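PDB 6NPS: AxyAgu115A from Amphibacillus xylanus NBRC 15112, which acts as a family GH115 alpha-glucuronidase, probably cutting glucuronic acid side groups from xylans such as arabinoglucuronoxylan. Local coordinates for residues Leu551-Tyr556 / Leu570-Thr575; Asp543-Leu548 / Gly577-Gln582; Gly496-Glu501 / Gln557-Gln562; Ala566-Val571 / Val620-Thr625. The protein carries 3 engineered substitutions. All coordinates share one frame; numbering follows the deposited sequence.

Contact 1 of 4, residues Leu551-Tyr556 / Leu570-Thr575; sequences LAEELY and LVYYPT
In the helical hairpin formed by helices 537-558 and 564-596, Tyr572 lays its ring across the gap onto Tyr556 and Ala552. The segment axes come within 10.1 Å of each other and run antiparallel at 145°. Tyr556 CD2 sits over the centre of the Tyr572 ring, 3.4 Å from CE1 of Tyr572, with the two ring planes inclined by 42°, too oblique for a stack. A chi1 of -173° swings the Tyr572 ring off its own helix toward Tyr556. There Ala552 CB lies 3.9 Å from Tyr572 CD1, while Ala552 O approaches the ring edge. That carbonyl also accepts the N-H of Tyr556 and the hydroxyl of Tyr567. Beyond the ring, Glu553 OE2 is 3.3 Å from Tyr572 OH. Tyr556 OH bonds to Glu622 on helix 601-629. On the second helix, Thr575 OG1 and N grip Val571 O from opposite faces, next to the kink at Pro574. Shortening Tyr572 to an alanine would probably open a gap over Ala552 and strip one face contact from Tyr556. Here aromatic side chains fill the interface of an antiparallel alpha-helical hairpin near its turn.

Contact 2 of 4, residues Asp543-Leu548 / Gly577-Gln582; sequences DRIDHL and GNLNLQ
The flat groups here are amides, not rings: Ile545 CG2 lies 3.8 Å from the carbonyl O of Leu579, and the carboxamide end of Gln582 leads away from Ile545, leaving CB as the atom that touches. This is the part of an antiparallel helical hairpin farther from its turn, helix 537-558 against helix 564-596, with segment axes 10.1 Å apart at closest and inclined by 144°. Each helix gives two residues spaced by three, Ile545 and Leu548 facing Leu579 and Gln582, and all four are buried.

Ile545 works with both branches. Its CG2 is anti to the backbone N and rests 4.1 Å from Leu579 CB, while the CG1 arm carries CD1 to within 3.8 Å of Gln582 CB. The Gln582 chain bends at chi2 (-86°), which takes the amide off this apolar patch, and NE2 donates to the carbonyl O of Arg520, just past helix 500-519. Helix 500-519 also touches Gln582 through Ile516. Asn580 points away from helix 537-558 and bonds through ND2 to Cys612 O on helix 601-629, so helix 564-596 has neighbours on more than one flank. Trimming Ile545 to a glycine is likely to leave Gln582 CB and Leu579 CB without the branches that cover them and to open a gap there, with only the Leu548-Leu579 contact remaining between these segments. One turn along, the two leucines meet at a slant: Leu579 CD1 lies 3.8 Å from Leu548 CD1 and 3.9 Å from Leu548 CB.

Contact 3 of 4, residues Gly496-Glu501 / Gln557-Gln562; sequences GVFNLE and QEVDQQ
Apolar packing comes first: Val497 and Val559 run alongside each other in the same direction, with Val497 CG1 3.8 Å from Val559 CG2. Phe498 adds the outer ring carbons, CE1 and CZ each about 4.0 Å from Val559 CB, so the ring meets that valine at a slant. Its face is used within its own segment, where Val497 CG1 stands 4.0 Å above the plane, over the centre. The chi1 of Val497, -177°, turns CG1 to the side opposite the backbone N, and this one methyl serves both the Phe498 ring and Val559.

Two waters carry the polar side, and both donate to Asp560 OD2. The first also donates to Gly496 O at 2.9 Å. The second donates to Val497 O at 2.8 Å and accepts from the backbone N of Asp560, so it ties the two loops backbone to backbone as well as through the carboxylate. Asp560 OD2 has a further partner in His563 ND1, which helps fix the carboxylate as a hub.

The contact joins two helix ends. Asn499 caps the start of helix 500-519, and Val559 is where the chain leaves helix 537-558. Glu558 OE2 bonds to Gln502 NE2 across the same two helices, while Val559 also packs on Phe564 and Tyr567 of helix 564-596, placing the contact at the turn end of the hairpin of 537-558 and 564-596.

Contact 4 of 4, residues Ala566-Val571 / Val620-Thr625; sequences AYFALV and VDEYHT
Phe568 fills the tight half of this contact, its far ring carbons pushed between Glu622 and Tyr623 where helix 564-596 passes helix 601-629. The ring, carried outward by a chi1 of -171°, reaches the second helix on two fronts. CE1 comes within 3.4 Å of Glu622 CD, and CZ lies 3.6 Å from Glu622 CG; the extended Glu622 chain passes that end of the ring at a slant, its carboxylate plane turned 41° from the ring. On the other front Phe568 CE2 is 3.6 Å from Tyr623 CA, and Tyr623 CB lies at the edge of the Phe568 ring. The segment axes approach to 10.7 Å and are inclined by 125°.

The other half is looser. Ala569 CB is 4.4 Å from Tyr623 CE1, meeting the tyrosine near the plane of its ring, and beyond it a water takes over: it donates to Ala569 O at 2.9 Å and also bonds to Tyr623 OH. The wider pi-type turn at 568-571 is consistent with that carbonyl taking a water as partner. The Tyr623 ring stacks on Tyr573, and the Phe631 ring meets it with nearly parallel planes.

Chemically, no direct polar bond joins the two segments: Phe568 packs on the chain and carboxylate of Glu622, and the polar link across is the water between Ala569 O and Tyr623 OH. Glu622 OE2 is hydrogen-bonded to Tyr556 OH, so the glutamate lends its chain to Phe568 and its carboxylate end to a third helix, 537-558.

All four contacts belong to one cluster of helices that follow one another along the chain, 500-519, 537-558, 564-596 and 601-629. Contacts 1 and 2, with centres about 11 Å apart, pair the same two helices, 537-558 and 564-596, contact 1 being the inner pair, nearer the turn. Contact 3 lies where the chain leaves helix 537-558; its segments alternate with those of contacts 1 and 2, and it closes before contact 4 opens. Its centre is about 12 Å from that of contact 1. Contact 4, centred about 9 Å from contact 1, brings in helix 601-629. Contact 1 touches contacts 3 and 4, which also touch each other through Tyr567, so successive helices form one interlocked body.

Contact 1 of 4, residues Leu551-Tyr556 / Leu570-Thr575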
loop_
_atom_site.group_PDB
_atom_site.type_symbol
_atom_site.label_atom_id
_atom_site.label_comp_id
_atom_site.label_asym_id
_atom_site.label_seq_id
_atom_site.Cartn_x
_atom_site.Cartn_y
_atom_site.Cartn_z
ATOM N N LEU A 551 3.313 23.361 26.330
ATOM C CA LEU A 551 3.923 24.635 26.706
ATOM C C LEU A 551 3.322 25.792 25.906
ATOM O O LEU A 551 3.090 26.879 26.446
ATOM C CB LEU A 551 5.446 24.613 26.483
ATOM C CG LEU A 551 6.326 23.631 27.248
ATOM C CD1 LEU A 551 7.799 23.822 26.856
ATOM C CD2 LEU A 551 6.112 23.784 28.763
ATOM N N ALA A 552 3.103 25.586 24.615
ATOM C CA ALA A 552 2.571 26.660 23.784
ATOM C C ALA A 552 1.187 27.069 24.269
ATOM O O ALA A 552 0.851 28.254 24.267
ATOM C CB ALA A 552 2.505 26.221 22.313
ATOM N N GLU A 553 0.384 26.107 24.729
ATOM C CA GLU A 553 -0.929 26.464 25.260
ATOM C C GLU A 553 -0.854 27.107 26.641
ATOM O O GLU A 553 -1.702 27.948 26.972
ATOM C CB GLU A 553 -1.857 25.241 25.280
ATOM C CG GLU A 553 -2.265 24.817 23.859
ATOM C CD GLU A 553 -3.547 25.501 23.354
ATOM O OE1 GLU A 553 -3.836 26.658 23.743
ATOM O OE2 GLU A 553 -4.274 24.874 22.547
ATOM N N GLU A 554 0.142 26.756 27.462
ATOM C CA GLU A 554 0.289 27.449 28.738
ATOM C C GLU A 554 0.566 28.923 28.504
ATOM O O GLU A 554 -0.064 29.795 29.121
ATOM C CB GLU A 554 1.427 26.842 29.559
ATOM C CG GLU A 554 1.210 25.441 30.047
ATOM C CD GLU A 554 2.460 24.878 30.735
ATOM O OE1 GLU A 554 3.254 25.676 31.287
ATOM O OE2 GLU A 554 2.647 23.639 30.713
ATOM N N LEU A 555 1.522 29.231 27.614
ATOM C CA LEU A 555 1.864 30.642 27.414
ATOM C C LEU A 555 0.760 31.398 26.683
ATOM O O LEU A 555 0.596 32.604 26.889
ATOM C CB LEU A 555 3.196 30.767 26.662
ATOM C CG LEU A 555 4.380 30.095 27.370
ATOM C CD1 LEU A 555 5.630 30.181 26.529
ATOM C CD2 LEU A 555 4.621 30.734 28.733
ATOM N N TYR A 556 0.027 30.719 25.796
ATOM C CA TYR A 556 -1.145 31.311 25.137
ATOM C C TYR A 556 -2.129 31.850 26.168
ATOM O O TYR A 556 -2.671 32.949 26.008
ATOM C CB TYR A 556 -1.792 30.220 24.253
ATOM C CG TYR A 556 -2.978 30.597 23.399
ATOM C CD1 TYR A 556 -4.261 30.593 23.927
ATOM C CD2 TYR A 556 -2.831 30.876 22.040
ATOM C CE1 TYR A 556 -5.359 30.899 23.141
ATOM C CE2 TYR A 556 -3.930 31.195 21.234
ATOM C CZ TYR A 556 -5.179 31.213 21.790
ATOM O OH TYR A 556 -6.277 31.526 21.021
ATOM N N LEU A 570 4.820 35.279 16.572
ATOM C CA LEU A 570 6.225 34.904 16.629
ATOM C C LEU A 570 6.453 33.503 17.189
ATOM O O LEU A 570 7.489 32.891 16.888
ATOM C CB LEU A 570 7.011 35.923 17.485
ATOM C CG LEU A 570 7.117 37.361 16.901
ATOM C CD1 LEU A 570 7.873 38.336 17.814
ATOM C CD2 LEU A 570 7.745 37.383 15.495
ATOM N N VAL A 571 5.580 33.012 18.071
ATOM C CA VAL A 571 5.895 31.758 18.755
ATOM C C VAL A 571 4.761 30.748 18.545
ATOM O O VAL A 571 4.977 29.630 18.071
ATOM C CB VAL A 571 6.148 32.014 20.251
ATOM C CG1 VAL A 571 6.447 30.693 20.962
ATOM C CG2 VAL A 571 7.290 33.020 20.413
ATOM N N TYR A 572 3.538 31.131 18.904
ATOM C CA TYR A 572 2.459 30.152 18.939
ATOM C C TYR A 572 2.115 29.636 17.540
ATOM O O TYR A 572 2.015 28.426 17.322
ATOM C CB TYR A 572 1.229 30.782 19.613
ATOM C CG TYR A 572 0.095 29.803 19.851
ATOM C CD1 TYR A 572 0.075 28.993 20.999
ATOM C CD2 TYR A 572 -0.960 29.702 18.945
ATOM C CE1 TYR A 572 -0.988 28.097 21.212
ATOM C CE2 TYR A 572 -2.011 28.820 19.143
ATOM C CZ TYR A 572 -2.021 28.031 20.279
ATOM O OH TYR A 572 -3.056 27.168 20.476
ATOM N N TYR A 573 1.893 30.537 16.577
ATOM C CA TYR A 573 1.491 30.081 15.245
ATOM C C TYR A 573 2.572 29.223 14.566
ATOM O O TYR A 573 2.250 28.115 14.111
ATOM C CB TYR A 573 1.088 31.312 14.406
ATOM C CG TYR A 573 0.859 30.964 12.954
ATOM C CD1 TYR A 573 -0.223 30.186 12.577
ATOM C CD2 TYR A 573 1.736 31.397 11.964
ATOM C CE1 TYR A 573 -0.440 29.845 11.238
ATOM C CE2 TYR A 573 1.527 31.075 10.632
ATOM C CZ TYR A 573 0.452 30.277 10.286
ATOM O OH TYR A 573 0.251 29.923 8.980
ATOM N N PRO A 574 3.846 29.654 14.450
ATOM C CA PRO A 574 4.891 28.741 13.908
ATOM C C PRO A 574 4.995 27.406 14.649
ATOM O O PRO A 574 5.217 26.367 14.015
ATOM C CB PRO A 574 6.201 29.534 14.087
ATOM C CG PRO A 574 5.813 30.887 14.370
ATOM C CD PRO A 574 4.399 30.946 14.867
ATOM N N THR A 575 4.960 27.411 15.989
ATOM C CA THR A 575 5.113 26.152 16.731
ATOM C C THR A 575 3.959 25.214 16.455
ATOM O O THR A 575 4.148 24.076 16.013
ATOM C CB THR A 575 5.188 26.407 18.250
ATOM O OG1 THR A 575 6.289 27.252 18.510
ATOM C CG2 THR A 575 5.364 25.071 19.022
#

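Contact 2 of 4, residues Asp543-Leu548 / Gly577-Gln582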
loop_
_atom_site.group_PDB
_atom_site.type_symbol
_atom_site.label_atom_id
_atom_site.label_comp_id
_atom_site.label_asym_id
_atom_site.label_seq_id
_atom_site.Cartn_x
_atom_site.Cartn_y
_atom_site.Cartn_z
ATOM N N ASP A 543 5.631 12.243 21.731
ATOM C CA ASP A 543 5.711 12.690 23.114
ATOM C C ASP A 543 6.394 14.050 23.223
ATOM O O ASP A 543 5.963 14.889 24.016
ATOM C CB ASP A 543 6.443 11.659 23.964
ATOM C CG ASP A 543 5.646 10.384 24.134
ATOM O OD1 ASP A 543 4.405 10.436 23.954
ATOM O OD2 ASP A 543 6.265 9.333 24.443
ATOM N N ARG A 544 7.468 14.279 22.458
ATOM C CA ARG A 544 8.077 15.617 22.378
ATOM C C ARG A 544 7.085 16.667 21.892
ATOM O O ARG A 544 7.004 17.769 22.444
ATOM C CB ARG A 544 9.293 15.585 21.446
ATOM C CG ARG A 544 10.586 15.143 22.122
ATOM C CD ARG A 544 11.642 14.701 21.124
ATOM N NE ARG A 544 12.231 15.828 20.400
ATOM C CZ ARG A 544 12.714 15.747 19.160
ATOM N NH1 ARG A 544 12.675 14.591 18.513
ATOM N NH2 ARG A 544 13.238 16.814 18.574
ATOM N N ILE A 545 6.358 16.362 20.813
ATOM C CA ILE A 545 5.361 17.279 20.284
ATOM C C ILE A 545 4.295 17.575 21.319
ATOM O O ILE A 545 3.890 18.732 21.497
ATOM C CB ILE A 545 4.739 16.698 18.994
ATOM C CG1 ILE A 545 5.767 16.742 17.876
ATOM C CG2 ILE A 545 3.437 17.437 18.653
ATOM C CD1 ILE A 545 5.323 15.991 16.568
ATOM N N ASP A 546 3.793 16.533 22.002
ATOM C CA ASP A 546 2.771 16.796 23.008
ATOM C C ASP A 546 3.334 17.643 24.146
ATOM O O ASP A 546 2.636 18.509 24.676
ATOM C CB ASP A 546 2.168 15.481 23.519
ATOM C CG ASP A 546 1.263 14.791 22.456
ATOM O OD1 ASP A 546 1.041 13.566 22.588
ATOM O OD2 ASP A 546 0.781 15.448 21.485
ATOM N N HIS A 547 4.600 17.463 24.495
ATOM C CA HIS A 547 5.179 18.319 25.524
ATOM C C HIS A 547 5.223 19.777 25.048
ATOM O O HIS A 547 4.820 20.699 25.775
ATOM C CB HIS A 547 6.587 17.825 25.871
ATOM C CG HIS A 547 7.349 18.759 26.751
ATOM N ND1 HIS A 547 6.953 19.048 28.034
ATOM C CD2 HIS A 547 8.463 19.502 26.523
ATOM C CE1 HIS A 547 7.788 19.923 28.563
ATOM N NE2 HIS A 547 8.716 20.214 27.666
ATOM N N LEU A 548 5.695 19.999 23.814
ATOM C CA LEU A 548 5.808 21.369 23.279
ATOM C C LEU A 548 4.435 22.032 23.075
ATOM O O LEU A 548 4.253 23.201 23.437
ATOM C CB LEU A 548 6.604 21.336 21.950
ATOM C CG LEU A 548 8.067 20.870 22.138
ATOM C CD1 LEU A 548 8.757 20.606 20.824
ATOM C CD2 LEU A 548 8.870 21.848 23.005
ATOM N N GLY A 577 1.521 25.380 14.246
ATOM C CA GLY A 577 1.294 25.057 12.856
ATOM C C GLY A 577 2.174 23.921 12.398
ATOM O O GLY A 577 1.698 22.954 11.805
ATOM N N ASN A 578 3.478 24.033 12.649
ATOM C CA ASN A 578 4.405 22.976 12.259
ATOM C C ASN A 578 4.130 21.681 13.016
ATOM O O ASN A 578 4.106 20.589 12.438
ATOM C CB ASN A 578 5.836 23.421 12.567
ATOM C CG ASN A 578 6.533 24.041 11.363
ATOM O OD1 ASN A 578 6.621 23.427 10.295
ATOM N ND2 ASN A 578 7.027 25.278 11.537
ATOM N N LEU A 579 3.983 21.780 14.329
ATOM C CA LEU A 579 3.972 20.551 15.106
ATOM C C LEU A 579 2.624 19.844 15.049
ATOM O O LEU A 579 2.582 18.611 15.138
ATOM C CB LEU A 579 4.356 20.838 16.554
ATOM C CG LEU A 579 5.807 21.324 16.679
ATOM C CD1 LEU A 579 6.181 21.274 18.122
ATOM C CD2 LEU A 579 6.777 20.469 15.879
ATOM N N ASN A 580 1.520 20.587 14.937
ATOM C CA ASN A 580 0.238 19.923 14.698
ATOM C C ASN A 580 0.269 19.139 13.385
ATOM O O ASN A 580 -0.262 18.017 13.292
ATOM C CB ASN A 580 -0.883 20.948 14.686
ATOM C CG ASN A 580 -2.248 20.319 14.383
ATOM O OD1 ASN A 580 -2.812 19.637 15.227
ATOM N ND2 ASN A 580 -2.762 20.536 13.189
ATOM N N LEU A 581 0.922 19.699 12.363
ATOM C CA LEU A 581 1.003 18.993 11.084
ATOM C C LEU A 581 1.862 17.732 11.194
ATOM O O LEU A 581 1.515 16.690 10.614
ATOM C CB LEU A 581 1.611 19.923 10.034
ATOM C CG LEU A 581 1.717 19.300 8.635
ATOM C CD1 LEU A 581 1.556 20.455 7.661
ATOM C CD2 LEU A 581 3.096 18.667 8.421
ATOM N N GLN A 582 3.018 17.820 11.876
ATOM C CA GLN A 582 3.841 16.628 12.102
ATOM C C GLN A 582 3.033 15.562 12.852
ATOM O O GLN A 582 2.995 14.393 12.455
ATOM C CB GLN A 582 5.095 16.977 12.896
ATOM C CG GLN A 582 6.007 18.002 12.257
ATOM C CD GLN A 582 6.992 17.372 11.302
ATOM O OE1 GLN A 582 7.372 16.213 11.472
ATOM N NE2 GLN A 582 7.402 18.122 10.280
#

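Contact 3 of 4, residues Gly496-Glu501 / Gln557-Gln562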
loop_
_atom_site.group_PDB
_atom_site.type_symbol
_atom_site.label_atom_id
_atom_site.label_comp_id
_atom_site.label_asym_id
_atom_site.label_seq_id
_atom_site.Cartn_x
_atom_site.Cartn_y
_atom_site.Cartn_z
ATOM N N GLY A 496 9.745 41.919 29.992
ATOM C CA GLY A 496 8.600 42.482 30.671
ATOM C C GLY A 496 7.293 41.772 30.405
ATOM O O GLY A 496 6.313 42.034 31.111
ATOM N N VAL A 497 7.242 40.887 29.415
ATOM C CA VAL A 497 6.049 40.094 29.145
ATOM C C VAL A 497 6.074 38.784 29.922
ATOM O O VAL A 497 5.092 38.389 30.562
ATOM C CB VAL A 497 5.944 39.825 27.629
ATOM C CG1 VAL A 497 4.675 39.063 27.336
ATOM C CG2 VAL A 497 6.040 41.118 26.826
ATOM N N PHE A 498 7.191 38.081 29.825
ATOM C CA PHE A 498 7.361 36.741 30.355
ATOM C C PHE A 498 8.425 36.779 31.445
ATOM O O PHE A 498 9.406 37.521 31.334
ATOM C CB PHE A 498 7.786 35.810 29.226
ATOM C CG PHE A 498 6.676 35.468 28.262
ATOM C CD1 PHE A 498 5.392 35.184 28.738
ATOM C CD2 PHE A 498 6.918 35.394 26.898
ATOM C CE1 PHE A 498 4.366 34.844 27.854
ATOM C CE2 PHE A 498 5.910 35.038 26.011
ATOM C CZ PHE A 498 4.625 34.769 26.485
ATOM N N ASN A 499 8.241 36.005 32.504
ATOM C CA ASN A 499 9.302 35.938 33.496
ATOM C C ASN A 499 10.377 34.962 33.005
ATOM O O ASN A 499 10.290 34.386 31.909
ATOM C CB ASN A 499 8.732 35.564 34.869
ATOM C CG ASN A 499 8.029 34.223 34.883
ATOM O OD1 ASN A 499 8.402 33.282 34.171
ATOM N ND2 ASN A 499 7.003 34.115 35.726
ATOM N N LEU A 500 11.389 34.741 33.846
ATOM C CA LEU A 500 12.509 33.895 33.449
ATOM C C LEU A 500 12.056 32.489 33.045
ATOM O O LEU A 500 12.492 31.953 32.010
ATOM C CB LEU A 500 13.526 33.844 34.586
ATOM C CG LEU A 500 14.762 33.039 34.226
ATOM C CD1 LEU A 500 15.993 33.791 34.706
ATOM C CD2 LEU A 500 14.660 31.624 34.834
ATOM N N GLU A 501 11.190 31.862 33.860
ATOM C CA GLU A 501 10.736 30.510 33.566
ATOM C C GLU A 501 9.907 30.472 32.278
ATOM O O GLU A 501 9.996 29.510 31.501
ATOM C CB GLU A 501 9.927 29.966 34.758
ATOM C CG GLU A 501 8.929 28.877 34.398
ATOM C CD GLU A 501 8.015 28.487 35.560
ATOM O OE1 GLU A 501 7.235 27.510 35.415
ATOM O OE2 GLU A 501 8.069 29.170 36.610
ATOM N N GLN A 557 -2.345 31.101 27.250
ATOM C CA GLN A 557 -3.257 31.558 28.284
ATOM C C GLN A 557 -2.612 32.544 29.246
ATOM O O GLN A 557 -3.318 33.352 29.863
ATOM C CB GLN A 557 -3.839 30.431 29.085
ATOM C CG GLN A 557 -5.190 30.951 29.514
ATOM C CD GLN A 557 -5.890 30.081 30.511
ATOM O OE1 GLN A 557 -5.639 30.165 31.718
ATOM N NE2 GLN A 557 -6.738 29.186 30.017
ATOM N N GLU A 558 -1.291 32.489 29.426
ATOM C CA GLU A 558 -0.646 33.396 30.397
ATOM C C GLU A 558 -0.296 34.769 29.820
ATOM O O GLU A 558 -0.322 35.760 30.555
ATOM C CB GLU A 558 0.608 32.740 30.977
ATOM C CG GLU A 558 0.250 31.599 31.927
ATOM C CD GLU A 558 1.360 30.567 32.066
ATOM O OE1 GLU A 558 1.070 29.453 32.564
ATOM O OE2 GLU A 558 2.516 30.873 31.691
ATOM N N VAL A 559 0.022 34.871 28.528
ATOM C CA VAL A 559 0.421 36.172 27.979
ATOM C C VAL A 559 -0.701 37.190 28.149
ATOM O O VAL A 559 -1.883 36.869 28.013
ATOM C CB VAL A 559 0.847 36.037 26.505
ATOM C CG1 VAL A 559 -0.336 35.635 25.617
ATOM C CG2 VAL A 559 1.525 37.356 25.997
ATOM N N ASP A 560 -0.340 38.423 28.488
ATOM C CA ASP A 560 -1.343 39.473 28.637
ATOM C C ASP A 560 -1.874 39.921 27.272
ATOM O O ASP A 560 -1.248 39.705 26.228
ATOM C CB ASP A 560 -0.764 40.667 29.396
ATOM C CG ASP A 560 0.354 41.342 28.633
ATOM O OD1 ASP A 560 0.052 42.246 27.829
ATOM O OD2 ASP A 560 1.530 40.958 28.819
ATOM N N GLN A 561 -3.043 40.575 27.300
ATOM C CA GLN A 561 -3.740 40.993 26.077
ATOM C C GLN A 561 -2.869 41.870 25.186
ATOM O O GLN A 561 -2.897 41.738 23.957
ATOM C CB GLN A 561 -4.999 41.765 26.456
ATOM C CG GLN A 561 -4.629 42.941 27.355
ATOM C CD GLN A 561 -5.754 43.463 28.196
ATOM O OE1 GLN A 561 -6.756 43.992 27.707
ATOM N NE2 GLN A 561 -5.618 43.257 29.486
ATOM N N GLN A 562 -2.109 42.794 25.790
ATOM C CA GLN A 562 -1.304 43.739 25.038
ATOM C C GLN A 562 -0.226 43.037 24.228
ATOM O O GLN A 562 0.183 43.536 23.183
ATOM C CB GLN A 562 -0.682 44.748 26.011
ATOM C CG GLN A 562 -0.328 46.075 25.391
ATOM C CD GLN A 562 0.016 47.150 26.416
ATOM O OE1 GLN A 562 0.169 46.870 27.608
ATOM N NE2 GLN A 562 0.166 48.387 25.942
HETATM O O HOH W 1 3.398 42.223 30.733
HETATM O O HOH W 2 2.381 38.736 30.063
#

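Contact 4 of 4, residues Ala566-Val571 / Val620-Thr625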
loop_
_atom_site.group_PDB
_atom_site.type_symbol
_atom_site.label_atom_id
_atom_site.label_comp_id
_atom_site.label_asym_id
_atom_site.label_seq_id
_atom_site.Cartn_x
_atom_site.Cartn_y
_atom_site.Cartn_z
ATOM N N ALA A 566 1.988 39.491 19.430
ATOM C CA ALA A 566 3.392 39.135 19.230
ATOM C C ALA A 566 3.677 37.698 19.636
ATOM O O ALA A 566 4.371 36.980 18.920
ATOM C CB ALA A 566 4.292 40.112 20.007
ATOM N N TYR A 567 3.171 37.253 20.787
ATOM C CA TYR A 567 3.306 35.843 21.137
ATOM C C TYR A 567 2.738 34.947 20.027
ATOM O O TYR A 567 3.390 33.999 19.563
ATOM C CB TYR A 567 2.621 35.551 22.485
ATOM C CG TYR A 567 2.663 34.071 22.770
ATOM C CD1 TYR A 567 3.872 33.429 23.030
ATOM C CD2 TYR A 567 1.512 33.307 22.732
ATOM C CE1 TYR A 567 3.933 32.076 23.236
ATOM C CE2 TYR A 567 1.566 31.953 22.935
ATOM C CZ TYR A 567 2.774 31.355 23.200
ATOM O OH TYR A 567 2.814 30.003 23.398
ATOM N N PHE A 568 1.537 35.257 19.562
ATOM C CA PHE A 568 0.887 34.413 18.564
ATOM C C PHE A 568 1.670 34.388 17.248
ATOM O O PHE A 568 1.931 33.323 16.683
ATOM C CB PHE A 568 -0.539 34.924 18.306
ATOM C CG PHE A 568 -1.348 33.983 17.462
ATOM C CD1 PHE A 568 -2.176 33.039 18.060
ATOM C CD2 PHE A 568 -1.259 34.007 16.080
ATOM C CE1 PHE A 568 -2.907 32.141 17.286
ATOM C CE2 PHE A 568 -1.968 33.101 15.305
ATOM C CZ PHE A 568 -2.803 32.172 15.915
ATOM N N ALA A 569 2.025 35.563 16.722
ATOM C CA ALA A 569 2.673 35.603 15.417
ATOM C C ALA A 569 4.108 35.087 15.460
ATOM O O ALA A 569 4.564 34.471 14.494
ATOM C CB ALA A 569 2.645 37.029 14.869
ATOM N N LEU A 570 4.820 35.279 16.572
ATOM C CA LEU A 570 6.225 34.904 16.629
ATOM C C LEU A 570 6.453 33.503 17.189
ATOM O O LEU A 570 7.489 32.891 16.888
ATOM C CB LEU A 570 7.011 35.923 17.485
ATOM C CG LEU A 570 7.117 37.361 16.901
ATOM C CD1 LEU A 570 7.873 38.336 17.814
ATOM C CD2 LEU A 570 7.745 37.383 15.495
ATOM N N VAL A 571 5.580 33.012 18.071
ATOM C CA VAL A 571 5.895 31.758 18.755
ATOM C C VAL A 571 4.761 30.748 18.545
ATOM O O VAL A 571 4.977 29.630 18.071
ATOM C CB VAL A 571 6.148 32.014 20.251
ATOM C CG1 VAL A 571 6.447 30.693 20.962
ATOM C CG2 VAL A 571 7.290 33.020 20.413
ATOM N N VAL A 620 -4.842 28.635 11.196
ATOM C CA VAL A 620 -4.640 29.564 10.077
ATOM C C VAL A 620 -5.677 30.679 10.115
ATOM O O VAL A 620 -5.341 31.867 9.949
ATOM C CB VAL A 620 -4.677 28.811 8.729
ATOM C CG1 VAL A 620 -4.747 29.790 7.555
ATOM C CG2 VAL A 620 -3.467 27.876 8.584
ATOM N N ASP A 621 -6.951 30.320 10.316
ATOM C CA ASP A 621 -8.000 31.332 10.405
ATOM C C ASP A 621 -7.730 32.307 11.535
ATOM O O ASP A 621 -7.922 33.524 11.372
ATOM C CB ASP A 621 -9.364 30.678 10.608
ATOM C CG ASP A 621 -9.833 29.933 9.383
ATOM O OD1 ASP A 621 -10.475 28.869 9.538
ATOM O OD2 ASP A 621 -9.546 30.415 8.262
ATOM N N GLU A 622 -7.319 31.791 12.704
ATOM C CA GLU A 622 -6.962 32.675 13.809
ATOM C C GLU A 622 -5.823 33.610 13.408
ATOM O O GLU A 622 -5.871 34.814 13.683
ATOM C CB GLU A 622 -6.606 31.850 15.060
ATOM C CG GLU A 622 -6.297 32.711 16.298
ATOM C CD GLU A 622 -6.238 31.914 17.645
ATOM O OE1 GLU A 622 -6.224 30.653 17.623
ATOM O OE2 GLU A 622 -6.203 32.575 18.727
ATOM N N TYR A 623 -4.822 33.092 12.694
ATOM C CA TYR A 623 -3.685 33.917 12.297
ATOM C C TYR A 623 -4.116 35.054 11.371
ATOM O O TYR A 623 -3.614 36.185 11.471
ATOM C CB TYR A 623 -2.682 33.016 11.617
ATOM C CG TYR A 623 -1.399 33.644 11.150
ATOM C CD1 TYR A 623 -0.551 34.321 12.033
ATOM C CD2 TYR A 623 -1.005 33.495 9.838
ATOM C CE1 TYR A 623 0.667 34.876 11.589
ATOM C CE2 TYR A 623 0.204 34.007 9.384
ATOM C CZ TYR A 623 1.034 34.694 10.262
ATOM O OH TYR A 623 2.221 35.174 9.800
ATOM N N HIS A 624 -5.071 34.776 10.485
ATOM C CA HIS A 624 -5.564 35.735 9.514
ATOM C C HIS A 624 -6.516 36.758 10.116
ATOM O O HIS A 624 -6.815 37.748 9.449
ATOM C CB HIS A 624 -6.259 34.988 8.370
ATOM C CG HIS A 624 -5.302 34.260 7.484
ATOM N ND1 HIS A 624 -5.693 33.265 6.617
ATOM C CD2 HIS A 624 -3.957 34.362 7.359
ATOM C CE1 HIS A 624 -4.629 32.794 5.988
ATOM N NE2 HIS A 624 -3.564 33.439 6.421
ATOM N N THR A 625 -6.990 36.561 11.351
ATOM C CA THR A 625 -7.876 37.537 11.960
ATOM C C THR A 625 -7.301 38.280 13.173
ATOM O O THR A 625 -7.891 39.287 13.580
ATOM C CB THR A 625 -9.208 36.876 12.352
ATOM O OG1 THR A 625 -8.967 35.822 13.272
ATOM C CG2 THR A 625 -9.888 36.275 11.116
HETATM O O HOH W 3 4.521 35.730 11.918
#